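Local coordinates for protein Myo-inositol dehydrogenase (Corynebacterium glutamicum, PDB 3EUW) that probably catalyses the NAD-dependent oxidation of myo-inositol at its 2-position, as a tetrameric oxidoreductase of the Gfo/Idh/MocA family, at residues A[54-57]-A[58-61]; A[72-75]-A[76-79]; A[199-202]-A[203-206]. One frame throughout, in Å; residues are numbered along the deposited sequence.

Interaction 1. Residues A[54-57]-A[58-61]; sequences VASP and DEVF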
# COMPACT_ATOMS: atom_id res chain seq x y z
N VAL A 54 21.58 -28.06 33.63
CA VAL A 54 22.06 -29.44 33.67
C VAL A 54 22.34 -29.87 32.23
O VAL A 54 21.88 -29.23 31.28
CB VAL A 54 21.02 -30.39 34.28
CG1 VAL A 54 20.65 -29.92 35.68
CG2 VAL A 54 19.78 -30.46 33.38
N ALA A 55 23.09 -30.95 32.07
CA ALA A 55 23.43 -31.41 30.73
C ALA A 55 22.61 -32.59 30.25
O ALA A 55 22.54 -32.85 29.05
CB ALA A 55 24.91 -31.76 30.68
N SER A 56 21.96 -33.29 31.17
CA SER A 56 21.17 -34.46 30.82
C SER A 56 19.69 -34.42 31.18
O SER A 56 19.29 -33.77 32.14
CB SER A 56 21.78 -35.70 31.49
OG SER A 56 20.87 -36.78 31.48
N PRO A 57 18.86 -35.11 30.39
CA PRO A 57 17.42 -35.11 30.69
C PRO A 57 17.15 -35.85 32.01
O PRO A 57 16.17 -35.56 32.70
CB PRO A 57 16.81 -35.81 29.46
CG PRO A 57 17.95 -36.59 28.88
CD PRO A 57 19.13 -35.68 29.06
N ASP A 58 18.02 -36.79 32.35
CA ASP A 58 17.89 -37.54 33.60
C ASP A 58 17.88 -36.56 34.77
O ASP A 58 17.11 -36.72 35.71
CB ASP A 58 19.07 -38.50 33.78
CG ASP A 58 18.80 -39.87 33.19
OD1 ASP A 58 17.79 -40.04 32.48
OD2 ASP A 58 19.61 -40.79 33.45
N GLU A 59 18.74 -35.55 34.70
CA GLU A 59 18.83 -34.54 35.74
C GLU A 59 17.58 -33.68 35.79
O GLU A 59 17.23 -33.14 36.84
CB GLU A 59 20.07 -33.66 35.52
CG GLU A 59 21.36 -34.46 35.52
CD GLU A 59 22.56 -33.64 35.09
OE1 GLU A 59 22.98 -32.74 35.84
OE2 GLU A 59 23.08 -33.90 33.98
N VAL A 60 16.90 -33.54 34.65
CA VAL A 60 15.66 -32.77 34.60
C VAL A 60 14.55 -33.57 35.29
O VAL A 60 13.92 -33.10 36.24
CB VAL A 60 15.20 -32.52 33.15
CG1 VAL A 60 13.78 -31.96 33.14
CG2 VAL A 60 16.15 -31.57 32.45
N PHE A 61 14.33 -34.78 34.80
CA PHE A 61 13.30 -35.65 35.32
C PHE A 61 13.57 -36.16 36.74
O PHE A 61 12.78 -36.93 37.29
CB PHE A 61 13.08 -36.81 34.35
CG PHE A 61 12.46 -36.38 33.05
CD1 PHE A 61 11.18 -35.85 33.03
CD2 PHE A 61 13.16 -36.47 31.86
CE1 PHE A 61 10.60 -35.41 31.84
CE2 PHE A 61 12.60 -36.04 30.66
CZ PHE A 61 11.31 -35.50 30.65
O HOH W 1 24.85 -31.56 34.56
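The carboxylate of Glu59 lies against Val54 and Ser56. Over one face stands Val54 CB, 3.4 Å from Glu59 OE1; Ser56 N approaches OE2 from above the plane on that same side. The distance from Ser56 N to Glu59 OE2 is 3.1 Å, but the N-H is poorly aimed (133°), and the bond counts as weak. OE1 is also held by a water, which donates to it and accepts from Ala55 N, tying the carboxylate to the turn a second time.

Ser56 and Glu59 form a capping box at the start of a short, weakly bonded helix that follows strand 52-54, at one edge of the parallel Rossmann sheet. The N-cap's own capping bond is made by Ser56 OG, placed anti to its own N (chi1 164°): it accepts from Asp58 N at 3.0 Å, so the hydroxyl reaches Asp58 N rather than Glu59 N. Glu59 turns back because CG sits anti to its carbonyl carbon and the chain then runs out extended, sliding past Val54 in the opposite direction. Ser56 O accepts only weakly from the N-H groups of Glu59 and Val60.

The apolar contact is Val54 CG2 to Val60 CG2 at 3.9 Å, the two side chains crossing near a right angle. Both valines pack on Ala35 of strand 29-35, and Val60 also reaches strand 5-10. Asp58 turns its carboxylate elsewhere, to a salt bridge with Arg84 of helix 78-87.

Within 54-61, the one helical i to i+4 bond that is not weak is Phe61 N to Pro57 O, 2.9 Å long and almost straight (171°), with the donor nearly on the extension of the C=O bond.

Interaction 2. Residues A[72-75]-A[76-79]; sequences GSPT and STHV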
# COMPACT_ATOMS: atom_id res chain seq x y z
N GLY A 72 13.02 -27.66 22.72
CA GLY A 72 13.65 -26.88 21.67
C GLY A 72 15.01 -27.43 21.27
O GLY A 72 15.85 -26.71 20.75
N SER A 73 15.21 -28.72 21.53
CA SER A 73 16.46 -29.39 21.20
C SER A 73 16.32 -30.03 19.82
O SER A 73 15.24 -29.99 19.23
CB SER A 73 16.76 -30.45 22.27
OG SER A 73 15.64 -31.28 22.50
N PRO A 74 17.39 -30.64 19.28
CA PRO A 74 17.34 -31.27 17.96
C PRO A 74 16.24 -32.30 17.75
O PRO A 74 15.82 -33.00 18.67
CB PRO A 74 18.73 -31.88 17.80
CG PRO A 74 19.59 -30.92 18.59
CD PRO A 74 18.76 -30.71 19.84
N THR A 75 15.78 -32.39 16.51
CA THR A 75 14.73 -33.32 16.13
C THR A 75 14.97 -34.74 16.62
O THR A 75 14.04 -35.41 17.06
CB THR A 75 14.56 -33.34 14.59
OG1 THR A 75 14.09 -32.06 14.14
CG2 THR A 75 13.59 -34.43 14.17
N SER A 76 16.21 -35.20 16.54
CA SER A 76 16.55 -36.55 16.96
C SER A 76 16.24 -36.84 18.43
O SER A 76 16.26 -38.00 18.85
CB SER A 76 18.04 -36.84 16.70
OG SER A 76 18.85 -36.02 17.52
N THR A 77 15.96 -35.80 19.20
CA THR A 77 15.64 -35.98 20.61
C THR A 77 14.15 -35.80 20.93
O THR A 77 13.74 -35.93 22.08
CB THR A 77 16.40 -34.98 21.49
OG1 THR A 77 15.89 -33.66 21.25
CG2 THR A 77 17.89 -35.01 21.16
N HIS A 78 13.34 -35.52 19.91
CA HIS A 78 11.92 -35.28 20.14
C HIS A 78 11.07 -36.46 20.61
O HIS A 78 10.27 -36.30 21.53
CB HIS A 78 11.31 -34.64 18.89
CG HIS A 78 11.82 -33.26 18.61
ND1 HIS A 78 11.30 -32.45 17.63
CD2 HIS A 78 12.82 -32.54 19.19
CE1 HIS A 78 11.95 -31.30 17.61
NE2 HIS A 78 12.88 -31.33 18.55
N VAL A 79 11.23 -37.63 19.99
CA VAL A 79 10.44 -38.78 20.41
C VAL A 79 10.80 -39.20 21.83
O VAL A 79 9.94 -39.59 22.61
CB VAL A 79 10.65 -39.99 19.48
CG1 VAL A 79 10.08 -41.26 20.13
CG2 VAL A 79 9.96 -39.74 18.15
O HOH W 2 12.83 -38.01 17.64
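Ser73 and His78 are joined by a side-chain-to-backbone bond: His78 NE2 donates to Ser73 O at 2.8 Å, with the oxygen close to the ring plane and the N-H angle at 151°. The other ring nitrogen, ND1, is hydrogen-bonded to Pro97 O, so both nitrogens have partners and the ring is gripped at two points. CG lies anti to the carbonyl carbon of His78, beside its backbone N, which swings the imidazole back over the turn. There Thr75 CA covers one face, 3.6 Å from the ring centroid and almost on the ring normal, a CH-pi contact.

A second set of bonds runs through hydroxyls. Ser73 OG donates to Thr77 OG1 at 2.7 Å, and Thr77 OG1 donates to Pro74 O, also at 2.7 Å. Thr77 OG1 is therefore both acceptor and donor.

The whole turn links strand 68-71 to helix 78-87 in the Rossmann domain, a beta-to-alpha connection at the carboxyl end of a parallel strand. The side chain of Ser73 touches the glycine-rich GxGxxG-like loop, consistent with a place beside the dinucleotide site, and Pro97 belongs to a Glu-Lys-Pro sequence resembling the one shared by this family.

Pro74 O accepts two hydrogen bonds from a single residue: that of Thr77 OG1 in the carbonyl plane, and that of Thr77 N, 2.9 Å away, from 42° above it, the latter being the i to i+3 bond of a 3-10 turn. One residue on, Thr75 O accepts from His78 N at 2.9 Å. The same oxygen accepts from a water, and that water accepts from Val79 N at 2.9 Å, bridging Thr75 O and Val79 N where the 3-10 turn passes into helix 78-87.

Interaction 3. Residues A[199-202]-A[203-206]; sequences VFSQ and EIAE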
# COMPACT_ATOMS: atom_id res chain seq x y z
N VAL A 199 16.85 -24.85 -9.12
CA VAL A 199 17.25 -23.68 -9.90
C VAL A 199 18.45 -22.83 -9.48
O VAL A 199 18.88 -21.97 -10.26
CB VAL A 199 16.07 -22.70 -10.07
CG1 VAL A 199 14.91 -23.41 -10.73
CG2 VAL A 199 15.65 -22.13 -8.70
N PHE A 200 18.97 -23.01 -8.27
CA PHE A 200 20.10 -22.16 -7.87
C PHE A 200 21.14 -22.78 -6.95
O PHE A 200 22.32 -22.45 -7.06
CB PHE A 200 19.59 -20.86 -7.21
CG PHE A 200 19.13 -21.04 -5.79
CD1 PHE A 200 20.02 -20.94 -4.73
CD2 PHE A 200 17.79 -21.30 -5.51
CE1 PHE A 200 19.59 -21.10 -3.41
CE2 PHE A 200 17.35 -21.47 -4.20
CZ PHE A 200 18.25 -21.37 -3.14
N SER A 201 20.71 -23.66 -6.06
CA SER A 201 21.61 -24.28 -5.08
C SER A 201 22.33 -25.57 -5.46
O SER A 201 21.70 -26.61 -5.66
CB SER A 201 20.83 -24.48 -3.79
OG SER A 201 21.59 -25.14 -2.80
N GLN A 202 23.66 -25.52 -5.54
CA GLN A 202 24.46 -26.71 -5.85
C GLN A 202 24.43 -27.61 -4.60
O GLN A 202 24.40 -28.84 -4.68
CB GLN A 202 25.92 -26.34 -6.15
CG GLN A 202 26.17 -25.45 -7.38
CD GLN A 202 25.79 -24.00 -7.16
OE1 GLN A 202 25.75 -23.52 -6.03
NE2 GLN A 202 25.54 -23.29 -8.24
N GLU A 203 24.44 -26.96 -3.45
CA GLU A 203 24.42 -27.63 -2.16
C GLU A 203 23.14 -28.45 -1.94
O GLU A 203 23.21 -29.62 -1.54
CB GLU A 203 24.54 -26.57 -1.07
CG GLU A 203 24.54 -27.08 0.34
CD GLU A 203 24.79 -25.95 1.32
OE1 GLU A 203 24.09 -24.92 1.22
OE2 GLU A 203 25.69 -26.11 2.18
N ILE A 204 21.98 -27.85 -2.20
CA ILE A 204 20.72 -28.57 -2.03
C ILE A 204 20.62 -29.71 -3.05
O ILE A 204 20.13 -30.79 -2.73
CB ILE A 204 19.51 -27.59 -2.17
CG1 ILE A 204 19.47 -26.66 -0.95
CG2 ILE A 204 18.19 -28.37 -2.31
CD1 ILE A 204 18.43 -25.57 -1.06
N ALA A 205 21.10 -29.46 -4.26
CA ALA A 205 21.09 -30.48 -5.31
C ALA A 205 22.03 -31.64 -4.90
O ALA A 205 21.79 -32.80 -5.23
CB ALA A 205 21.55 -29.85 -6.64
N GLU A 206 23.09 -31.30 -4.18
CA GLU A 206 24.05 -32.29 -3.71
C GLU A 206 23.39 -33.33 -2.79
O GLU A 206 23.79 -34.50 -2.76
CB GLU A 206 25.20 -31.57 -2.99
CG GLU A 206 26.01 -32.43 -2.02
CD GLU A 206 27.13 -31.65 -1.32
OE1 GLU A 206 26.87 -30.53 -0.84
OE2 GLU A 206 28.26 -32.18 -1.23
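Among the polar contacts, the capping bond joins Ser201 and Ile204. Ser201 OG accepts from Ile204 N at 2.8 Å, with an N-H angle of 165°, and it can do so because chi1 of 176° turns the hydroxyl away from the backbone N of its own residue. Two backbone bonds follow: Ala205 N donates to Ser201 O at 3.2 Å, and Glu206 N to Gln202 O at 2.8 Å, the latter less straight at 135°. Upstream, the carboxylate of Asp211 accepts from the backbone N-H groups of Val199, Phe200 and Ser201, holding the approach to the helix.

The packing is carried by Ile204, whose CG1 comes within 3.2 Å of Ser201 OG while CD1 lies 3.8 Å from Ser201 CB. The buried isoleucine thus lies against the serine that caps it, and continues onto Asp209, Asp211 and Arg231. Phe200 stacks with His232, and also packs on Glu147 of the second subunit.

The Ser201 OG bond makes this a serine N-cap, and the two backbone bonds are the first helical turn of 202-206, which follows strand 189-197 in the C-terminal beta-sheet domain.

Along the chain the three contacts come in series, each where a strand gives way to a helix. Interactions 1 and 2 share the Rossmann domain; their centres are about 14 Å apart and they do not touch. They follow strands 52-54 and 68-71 of one parallel sheet, and helix 78-87, which interaction 2 starts, also packs on interaction 1. Interaction 3 belongs to the C-terminal domain with its mixed sheet, its centre about 39 Å from that of interaction 1 and about 26 Å from that of interaction 2. At these three helix starts polar groups are met largely by the same turn, with further partners at Arg84, Pro97 and Asp211; interaction 3 also reaches a subunit interface.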